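Local coordinates for protein beta sliding clamp (Caulobacter crescentus, PDB 5WCE) that probably forms a ring-shaped head-to-tail homodimer around DNA that tethers DNA polymerases and other proteins to it and makes replication processive, at residues Arg151-Thr156 / Gly186-Leu191; Glu142-Ile147 / Glu215-Met220. All coordinates share one frame; numbering follows the deposited sequence.

Contact 1: Arg151-Thr156 / Gly186-Leu191; sequences RFAIST and GHRLAL
Phe-152 and Arg-188 set two flat groups against each other almost at right angles, their planes 78° apart. The guanidinium comes to the rim of the ring, not over it: NH1 of Arg-188 lies at the ring edge, in plane, 3.5 Å from CD2 of Phe-152, so this is edge packing and not a cation-pi stack. One face of the same ring is lined near its rim by CB of Ala-153, the next residue. The same methyl also packs against the strand, 3.9 Å from CD of Arg-188 and equally far from CB of Ala-190. Across the guanidinium, CA of Ala-153 covers one face, offset toward the rim. The arginine gets there because its chain bends at the CB-CG bond (chi2 83°), which brings the guanidinium alongside the loop. Its charge is held from several directions: NE pairs with Asp-185, NH1 with Asp-339 of helix 334-343, and NH2 donates to a water at 3.2 Å. The same water is hydrogen-bonded to the carbonyl O of Ile-154, 2.9 Å away, tying loop to strand without a direct hydrogen bond. The arrangement belongs to the border of the central and C-terminal clamp domains, where a loop following helix 140-148 packs on strand 188-195 of a continuous antiparallel sheet that runs on into strand 370-374.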
ATOM      1  N   ARG A 151       0.043  19.698   9.635  1.00 21.10           N
ATOM      2  CA  ARG A 151       1.312  19.086   9.190  1.00 21.73           C
ATOM      3  C   ARG A 151       1.337  18.797   7.682  1.00 21.35           C
ATOM      4  O   ARG A 151       2.387  18.784   7.075  1.00 19.83           O
ATOM      5  CB  ARG A 151       1.616  17.825   9.989  1.00 24.80           C
ATOM      6  CG  ARG A 151       0.848  16.635   9.592  1.00 27.21           C
ATOM      7  CD  ARG A 151       1.088  15.406  10.438  1.00 30.83           C
ATOM      8  NE  ARG A 151       2.203  14.634   9.991  1.00 34.08           N
ATOM      9  CZ  ARG A 151       2.323  13.302  10.136  1.00 34.57           C
ATOM     10  NH1 ARG A 151       1.380  12.558  10.734  1.00 34.12           N
ATOM     11  NH2 ARG A 151       3.400  12.726   9.659  1.00 35.05           N
ATOM     12  N   PHE A 152       0.154  18.671   7.083  1.00 21.16           N
ATOM     13  CA  PHE A 152       0.026  18.484   5.637  1.00 21.21           C
ATOM     14  C   PHE A 152       0.672  19.620   4.867  1.00 21.25           C
ATOM     15  O   PHE A 152       1.118  19.421   3.751  1.00 21.76           O
ATOM     16  CB  PHE A 152      -1.459  18.324   5.240  1.00 22.52           C
ATOM     17  CG  PHE A 152      -2.231  19.633   5.245  1.00 22.00           C
ATOM     18  CD1 PHE A 152      -2.842  20.102   6.404  1.00 22.62           C
ATOM     19  CD2 PHE A 152      -2.275  20.435   4.105  1.00 22.58           C
ATOM     20  CE1 PHE A 152      -3.508  21.332   6.433  1.00 21.97           C
ATOM     21  CE2 PHE A 152      -2.945  21.658   4.124  1.00 22.58           C
ATOM     22  CZ  PHE A 152      -3.577  22.087   5.265  1.00 22.78           C
ATOM     23  N   ALA A 153       0.770  20.823   5.456  1.00 21.27           N
ATOM     24  CA  ALA A 153       1.339  21.947   4.760  1.00 21.44           C
ATOM     25  C   ALA A 153       2.856  22.107   4.906  1.00 22.88           C
ATOM     26  O   ALA A 153       3.435  23.040   4.328  1.00 23.24           O
ATOM     27  CB  ALA A 153       0.672  23.215   5.222  1.00 21.02           C
ATOM     28  N   ILE A 154       3.502  21.221   5.669  1.00 23.05           N
ATOM     29  CA  ILE A 154       4.956  21.304   5.831  1.00 24.55           C
ATOM     30  C   ILE A 154       5.564  20.784   4.549  1.00 25.30           C
ATOM     31  O   ILE A 154       5.094  19.784   4.022  1.00 23.29           O
ATOM     32  CB  ILE A 154       5.478  20.414   7.004  1.00 23.67           C
ATOM     33  CG1 ILE A 154       4.899  20.899   8.355  1.00 23.91           C
ATOM     34  CG2 ILE A 154       7.007  20.361   7.020  1.00 24.21           C
ATOM     35  CD1 ILE A 154       5.154  19.921   9.490  1.00 23.07           C
ATOM     36  N   SER A 155       6.635  21.419   4.095  1.00 29.49           N
ATOM     37  CA  SER A 155       7.290  20.940   2.875  1.00 33.18           C
ATOM     38  C   SER A 155       7.883  19.550   3.100  1.00 36.97           C
ATOM     39  O   SER A 155       8.393  19.256   4.197  1.00 35.45           O
ATOM     40  CB  SER A 155       8.376  21.874   2.385  1.00 35.30           C
ATOM     41  OG  SER A 155       9.154  21.181   1.422  1.00 34.27           O
ATOM     42  N   THR A 156       7.794  18.713   2.067  1.00 37.71           N
ATOM     43  CA  THR A 156       8.356  17.364   2.114  1.00 42.09           C
ATOM     44  C   THR A 156       9.808  17.294   1.559  1.00 44.24           C
ATOM     45  O   THR A 156      10.362  16.223   1.450  1.00 42.96           O
ATOM     46  CB  THR A 156       7.479  16.400   1.307  1.00 42.47           C
ATOM     47  OG1 THR A 156       7.371  16.914  -0.004  1.00 45.87           O
ATOM     48  CG2 THR A 156       6.083  16.284   1.879  1.00 42.23           C
ATOM     49  N   GLY A 186       5.697  27.269   1.147  1.00 27.12           N
ATOM     50  CA  GLY A 186       5.817  28.271   0.130  1.00 29.29           C
ATOM     51  C   GLY A 186       4.639  28.370  -0.828  1.00 29.51           C
ATOM     52  O   GLY A 186       4.559  29.335  -1.573  1.00 30.10           O
ATOM     53  N   HIS A 187       3.725  27.395  -0.818  1.00 28.60           N
ATOM     54  CA  HIS A 187       2.567  27.406  -1.730  1.00 28.01           C
ATOM     55  C   HIS A 187       1.241  27.621  -1.016  1.00 26.41           C
ATOM     56  O   HIS A 187       0.236  28.042  -1.614  1.00 25.67           O
ATOM     57  CB  HIS A 187       2.518  26.099  -2.525  1.00 29.25           C
ATOM     58  CG  HIS A 187       3.777  25.788  -3.272  1.00 31.04           C
ATOM     59  ND1 HIS A 187       4.089  26.372  -4.478  1.00 33.83           N
ATOM     60  CD2 HIS A 187       4.809  24.963  -2.979  1.00 32.28           C
ATOM     61  CE1 HIS A 187       5.242  25.900  -4.904  1.00 34.11           C
ATOM     62  NE2 HIS A 187       5.711  25.055  -4.004  1.00 32.62           N
ATOM     63  N   ARG A 188       1.202  27.289   0.272  1.00 24.52           N
ATOM     64  CA  ARG A 188       0.021  27.400   1.092  1.00 22.42           C
ATOM     65  C   ARG A 188       0.469  27.355   2.564  1.00 21.51           C
ATOM     66  O   ARG A 188       1.640  27.049   2.835  1.00 21.17           O
ATOM     67  CB  ARG A 188      -0.962  26.286   0.793  1.00 22.12           C
ATOM     68  CG  ARG A 188      -0.373  24.927   0.328  1.00 22.27           C
ATOM     69  CD  ARG A 188       0.052  24.099   1.500  1.00 21.90           C
ATOM     70  NE  ARG A 188       0.600  22.791   1.116  1.00 21.47           N
ATOM     71  CZ  ARG A 188      -0.106  21.695   0.921  1.00 20.49           C
ATOM     72  NH1 ARG A 188      -1.439  21.717   0.973  1.00 19.45           N
ATOM     73  NH2 ARG A 188       0.542  20.573   0.598  1.00 20.51           N
ATOM     74  N   LEU A 189      -0.441  27.694   3.446  1.00 19.68           N
ATOM     75  CA  LEU A 189      -0.142  27.807   4.851  1.00 19.79           C
ATOM     76  C   LEU A 189      -1.267  27.222   5.689  1.00 19.35           C
ATOM     77  O   LEU A 189      -2.506  27.302   5.356  1.00 18.36           O
ATOM     78  CB  LEU A 189       0.144  29.260   5.203  1.00 19.96           C
ATOM     79  CG  LEU A 189       0.486  29.596   6.675  1.00 20.72           C
ATOM     80  CD1 LEU A 189       1.481  30.741   6.779  1.00 21.65           C
ATOM     81  CD2 LEU A 189      -0.795  29.919   7.485  1.00 21.70           C
ATOM     82  N   ALA A 190      -0.870  26.690   6.832  1.00 18.11           N
ATOM     83  CA  ALA A 190      -1.813  26.182   7.828  1.00 18.08           C
ATOM     84  C   ALA A 190      -1.432  26.670   9.196  1.00 18.84           C
ATOM     85  O   ALA A 190      -0.235  26.705   9.539  1.00 19.09           O
ATOM     86  CB  ALA A 190      -1.855  24.683   7.814  1.00 18.19           C
ATOM     87  N   LEU A 191      -2.438  27.088   9.964  1.00 18.75           N
ATOM     88  CA  LEU A 191      -2.242  27.629  11.284  1.00 19.50           C
ATOM     89  C   LEU A 191      -3.275  26.979  12.213  1.00 19.95           C
ATOM     90  O   LEU A 191      -4.478  26.881  11.858  1.00 19.41           O
ATOM     91  CB  LEU A 191      -2.377  29.152  11.249  1.00 20.27           C
ATOM     92  CG  LEU A 191      -2.279  29.940  12.568  1.00 21.15           C
ATOM     93  CD1 LEU A 191      -1.922  31.392  12.327  1.00 22.21           C
ATOM     94  CD2 LEU A 191      -3.508  29.868  13.459  1.00 22.24           C
TER
HETATM   95  O   HOH W   1       3.490  20.041   1.626  1.00 29.44           O

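Contact 2: Glu142-Ile147 / Glu215-Met220; sequences ELIRLI and EARRLM
Met-220 brings its CE methyl between Leu-143 and Ile-147, and this is the tight part of the contact. CE lies 3.5 Å from CD2 of Leu-143, whose side chain crosses that of the methionine at about a right angle. Against Ile-147 the meeting is tip to tip, CE to CD1 at 3.4 Å, closer than carbons usually pack. Ile-144 instead slides past the methionine in the opposite direction, bringing CG1 to 3.9 Å from SD. Beyond the methionine, Phe-240 of strand 235-240 continues the apolar layer. The axes of segments 142-147 and 215-220 run roughly antiparallel, at 143°, and come within 10.5 Å. Such a pair of helices packed against beta-sheet is the repeating build of the DNA-clamp fold, here in the central domain of the beta clamp. Toward Arg-217 the contact changes character, for both this arginine and Ile-144 are only partly buried. With CG anti to the backbone N (chi1 179°) and a bend at chi2, Arg-217 reaches across to the first helix and lays one face of its guanidinium under the CG2 methyl of Ile-144, 3.5 Å from NH2. Its aliphatic part touches Ile-147 more loosely, CD to CG2 at 4.1 Å. The charge itself is anchored by a salt bridge from NE to Asp-148, just past the segment on the first helix, and more weakly by a long ion pair with Glu-221. Replacing Arg-217 by alanine is likely to leave Asp-148 without its charged mate and strip the cover from CG2 of Ile-144. Farther round helix 210-220, exposed Arg-218 donates almost straight through NH2 to OE2 of the buried Glu-215 (2.9 Å, 175°), a salt bridge that stays within its own helix.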
ATOM      1  N   GLU A 142      -5.186  17.944  22.475  1.00 26.43           N
ATOM      2  CA  GLU A 142      -4.825  19.278  22.025  1.00 26.12           C
ATOM      3  C   GLU A 142      -3.576  19.278  21.133  1.00 24.99           C
ATOM      4  O   GLU A 142      -3.592  19.911  20.048  1.00 22.51           O
ATOM      5  CB  GLU A 142      -4.680  20.234  23.183  1.00 28.58           C
ATOM      6  CG  GLU A 142      -5.984  20.559  23.919  1.00 31.99           C
ATOM      7  CD  GLU A 142      -6.977  21.252  22.997  1.00 34.85           C
ATOM      8  OE1 GLU A 142      -6.770  22.420  22.706  1.00 36.72           O
ATOM      9  OE2 GLU A 142      -7.940  20.613  22.566  1.00 37.83           O
ATOM     10  N   LEU A 143      -2.515  18.562  21.559  1.00 22.91           N
ATOM     11  CA  LEU A 143      -1.299  18.518  20.764  1.00 22.62           C
ATOM     12  C   LEU A 143      -1.537  17.807  19.442  1.00 20.93           C
ATOM     13  O   LEU A 143      -1.033  18.228  18.371  1.00 18.72           O
ATOM     14  CB  LEU A 143      -0.158  17.894  21.585  1.00 23.45           C
ATOM     15  CG  LEU A 143       1.256  18.035  21.077  1.00 23.86           C
ATOM     16  CD1 LEU A 143       1.545  19.506  20.825  1.00 23.79           C
ATOM     17  CD2 LEU A 143       2.211  17.447  22.153  1.00 24.61           C
ATOM     18  N   ILE A 144      -2.339  16.741  19.510  1.00 20.85           N
ATOM     19  CA  ILE A 144      -2.699  15.976  18.324  1.00 21.26           C
ATOM     20  C   ILE A 144      -3.429  16.919  17.332  1.00 20.29           C
ATOM     21  O   ILE A 144      -3.117  16.894  16.172  1.00 19.58           O
ATOM     22  CB  ILE A 144      -3.535  14.707  18.641  1.00 22.48           C
ATOM     23  CG1 ILE A 144      -2.618  13.592  19.167  1.00 23.21           C
ATOM     24  CG2 ILE A 144      -4.287  14.200  17.380  1.00 22.41           C
ATOM     25  CD1 ILE A 144      -3.381  12.366  19.703  1.00 24.60           C
ATOM     26  N   ARG A 145      -4.337  17.728  17.831  1.00 20.53           N
ATOM     27  CA  ARG A 145      -5.084  18.676  16.979  1.00 21.17           C
ATOM     28  C   ARG A 145      -4.100  19.684  16.344  1.00 20.78           C
ATOM     29  O   ARG A 145      -4.156  19.910  15.143  1.00 18.79           O
ATOM     30  CB  ARG A 145      -6.181  19.372  17.753  1.00 21.89           C
ATOM     31  CG  ARG A 145      -6.895  20.485  16.996  1.00 22.11           C
ATOM     32  CD  ARG A 145      -7.956  21.169  17.828  1.00 23.27           C
ATOM     33  NE  ARG A 145      -8.328  22.476  17.246  1.00 23.34           N
ATOM     34  CZ  ARG A 145      -7.633  23.601  17.417  1.00 23.45           C
ATOM     35  NH1 ARG A 145      -6.471  23.623  18.105  1.00 22.74           N
ATOM     36  NH2 ARG A 145      -8.043  24.732  16.840  1.00 23.17           N
ATOM     37  N   LEU A 146      -3.185  20.247  17.130  1.00 20.20           N
ATOM     38  CA  LEU A 146      -2.204  21.176  16.568  1.00 20.87           C
ATOM     39  C   LEU A 146      -1.470  20.613  15.395  1.00 20.30           C
ATOM     40  O   LEU A 146      -1.274  21.314  14.371  1.00 21.49           O
ATOM     41  CB  LEU A 146      -1.220  21.714  17.627  1.00 21.04           C
ATOM     42  CG  LEU A 146      -1.722  22.612  18.755  1.00 21.97           C
ATOM     43  CD1 LEU A 146      -0.549  23.100  19.597  1.00 22.53           C
ATOM     44  CD2 LEU A 146      -2.557  23.806  18.279  1.00 21.79           C
ATOM     45  N   ILE A 147      -1.049  19.347  15.519  1.00 20.33           N
ATOM     46  CA  ILE A 147      -0.322  18.692  14.481  1.00 19.74           C
ATOM     47  C   ILE A 147      -1.221  18.306  13.288  1.00 19.36           C
ATOM     48  O   ILE A 147      -0.911  18.630  12.119  1.00 16.68           O
ATOM     49  CB  ILE A 147       0.466  17.452  15.022  1.00 20.86           C
ATOM     50  CG1 ILE A 147       1.576  17.926  15.950  1.00 21.95           C
ATOM     51  CG2 ILE A 147       1.039  16.636  13.891  1.00 21.51           C
ATOM     52  CD1 ILE A 147       2.165  16.809  16.826  1.00 22.05           C
ATOM     53  N   GLU A 215       7.228  11.466  14.024  1.00 24.82           N
ATOM     54  CA  GLU A 215       7.558  10.492  15.041  1.00 25.34           C
ATOM     55  C   GLU A 215       6.881  10.839  16.349  1.00 23.55           C
ATOM     56  O   GLU A 215       6.351   9.942  17.018  1.00 22.41           O
ATOM     57  CB  GLU A 215       9.085  10.363  15.199  1.00 28.64           C
ATOM     58  CG  GLU A 215       9.769   9.766  13.974  1.00 33.09           C
ATOM     59  CD  GLU A 215       9.184   8.411  13.625  1.00 38.41           C
ATOM     60  OE1 GLU A 215       9.123   7.605  14.551  1.00 40.10           O
ATOM     61  OE2 GLU A 215       8.709   8.193  12.475  1.00 45.00           O
ATOM     62  N   ALA A 216       6.862  12.130  16.724  1.00 22.03           N
ATOM     63  CA  ALA A 216       6.088  12.549  17.900  1.00 21.78           C
ATOM     64  C   ALA A 216       4.601  12.224  17.805  1.00 21.92           C
ATOM     65  O   ALA A 216       3.976  11.744  18.771  1.00 20.98           O
ATOM     66  CB  ALA A 216       6.284  14.066  18.212  1.00 21.95           C
ATOM     67  N   ARG A 217       4.038  12.486  16.633  1.00 22.13           N
ATOM     68  CA  ARG A 217       2.637  12.230  16.408  1.00 22.54           C
ATOM     69  C   ARG A 217       2.343  10.722  16.526  1.00 23.51           C
ATOM     70  O   ARG A 217       1.334  10.351  17.101  1.00 24.79           O
ATOM     71  CB  ARG A 217       2.239  12.754  15.002  1.00 22.41           C
ATOM     72  CG  ARG A 217       0.765  12.515  14.630  1.00 22.53           C
ATOM     73  CD  ARG A 217      -0.191  13.163  15.618  1.00 22.98           C
ATOM     74  NE  ARG A 217      -1.543  12.838  15.235  1.00 24.19           N
ATOM     75  CZ  ARG A 217      -2.226  11.761  15.603  1.00 25.81           C
ATOM     76  NH1 ARG A 217      -1.678  10.857  16.384  1.00 27.81           N
ATOM     77  NH2 ARG A 217      -3.489  11.595  15.197  1.00 26.05           N
ATOM     78  N   ARG A 218       3.231   9.877  16.009  1.00 24.79           N
ATOM     79  CA  ARG A 218       3.094   8.403  16.167  1.00 27.25           C
ATOM     80  C   ARG A 218       3.064   7.982  17.638  1.00 27.04           C
ATOM     81  O   ARG A 218       2.167   7.289  18.090  1.00 25.35           O
ATOM     82  CB  ARG A 218       4.224   7.703  15.401  1.00 29.95           C
ATOM     83  CG  ARG A 218       4.013   6.217  15.229  1.00 34.03           C
ATOM     84  CD  ARG A 218       5.211   5.458  14.643  1.00 37.49           C
ATOM     85  NE  ARG A 218       5.903   6.192  13.576  1.00 43.72           N
ATOM     86  CZ  ARG A 218       5.559   6.267  12.275  1.00 47.06           C
ATOM     87  NH1 ARG A 218       4.491   5.634  11.757  1.00 50.53           N
ATOM     88  NH2 ARG A 218       6.320   6.990  11.467  1.00 46.78           N
ATOM     89  N   LEU A 219       4.031   8.487  18.405  1.00 26.58           N
ATOM     90  CA  LEU A 219       4.072   8.212  19.839  1.00 27.82           C
ATOM     91  C   LEU A 219       2.879   8.740  20.613  1.00 28.26           C
ATOM     92  O   LEU A 219       2.438   8.138  21.630  1.00 27.94           O
ATOM     93  CB  LEU A 219       5.387   8.743  20.439  1.00 26.54           C
ATOM     94  CG  LEU A 219       6.637   7.981  19.958  1.00 26.88           C
ATOM     95  CD1 LEU A 219       7.953   8.685  20.293  1.00 26.08           C
ATOM     96  CD2 LEU A 219       6.718   6.554  20.512  1.00 27.20           C
ATOM     97  N   MET A 220       2.343   9.886  20.175  1.00 29.85           N
ATOM     98  CA  MET A 220       1.097  10.387  20.738  1.00 30.48           C
ATOM     99  C   MET A 220      -0.065   9.426  20.629  1.00 35.03           C
ATOM    100  O   MET A 220      -0.944   9.513  21.460  1.00 35.64           O
ATOM    101  CB  MET A 220       0.686  11.695  20.074  1.00 28.96           C
ATOM    102  CG  MET A 220       1.448  12.841  20.641  1.00 28.43           C
ATOM    103  SD  MET A 220       1.128  14.353  19.737  1.00 26.54           S
ATOM    104  CE  MET A 220       2.804  14.981  19.676  1.00 26.22           C
TER

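In the fold
Both contacts lie in the central domain, their centres about 16 Å apart, and along the chain contact 1 is nested inside the loop that contact 2 closes. Helix 140-148 leads through a short connection into the loop of contact 1. They also meet directly: NH1 of Arg-151 packs 3.9 Å from CG of Arg-217. The two look outward to different neighbours. Contact 1 faces the C-terminal domain through Asp-339, whereas residues 215-220 of contact 2 touch Ser-26 of the N-terminal domain. Neither is touched by the other subunit of the dimer.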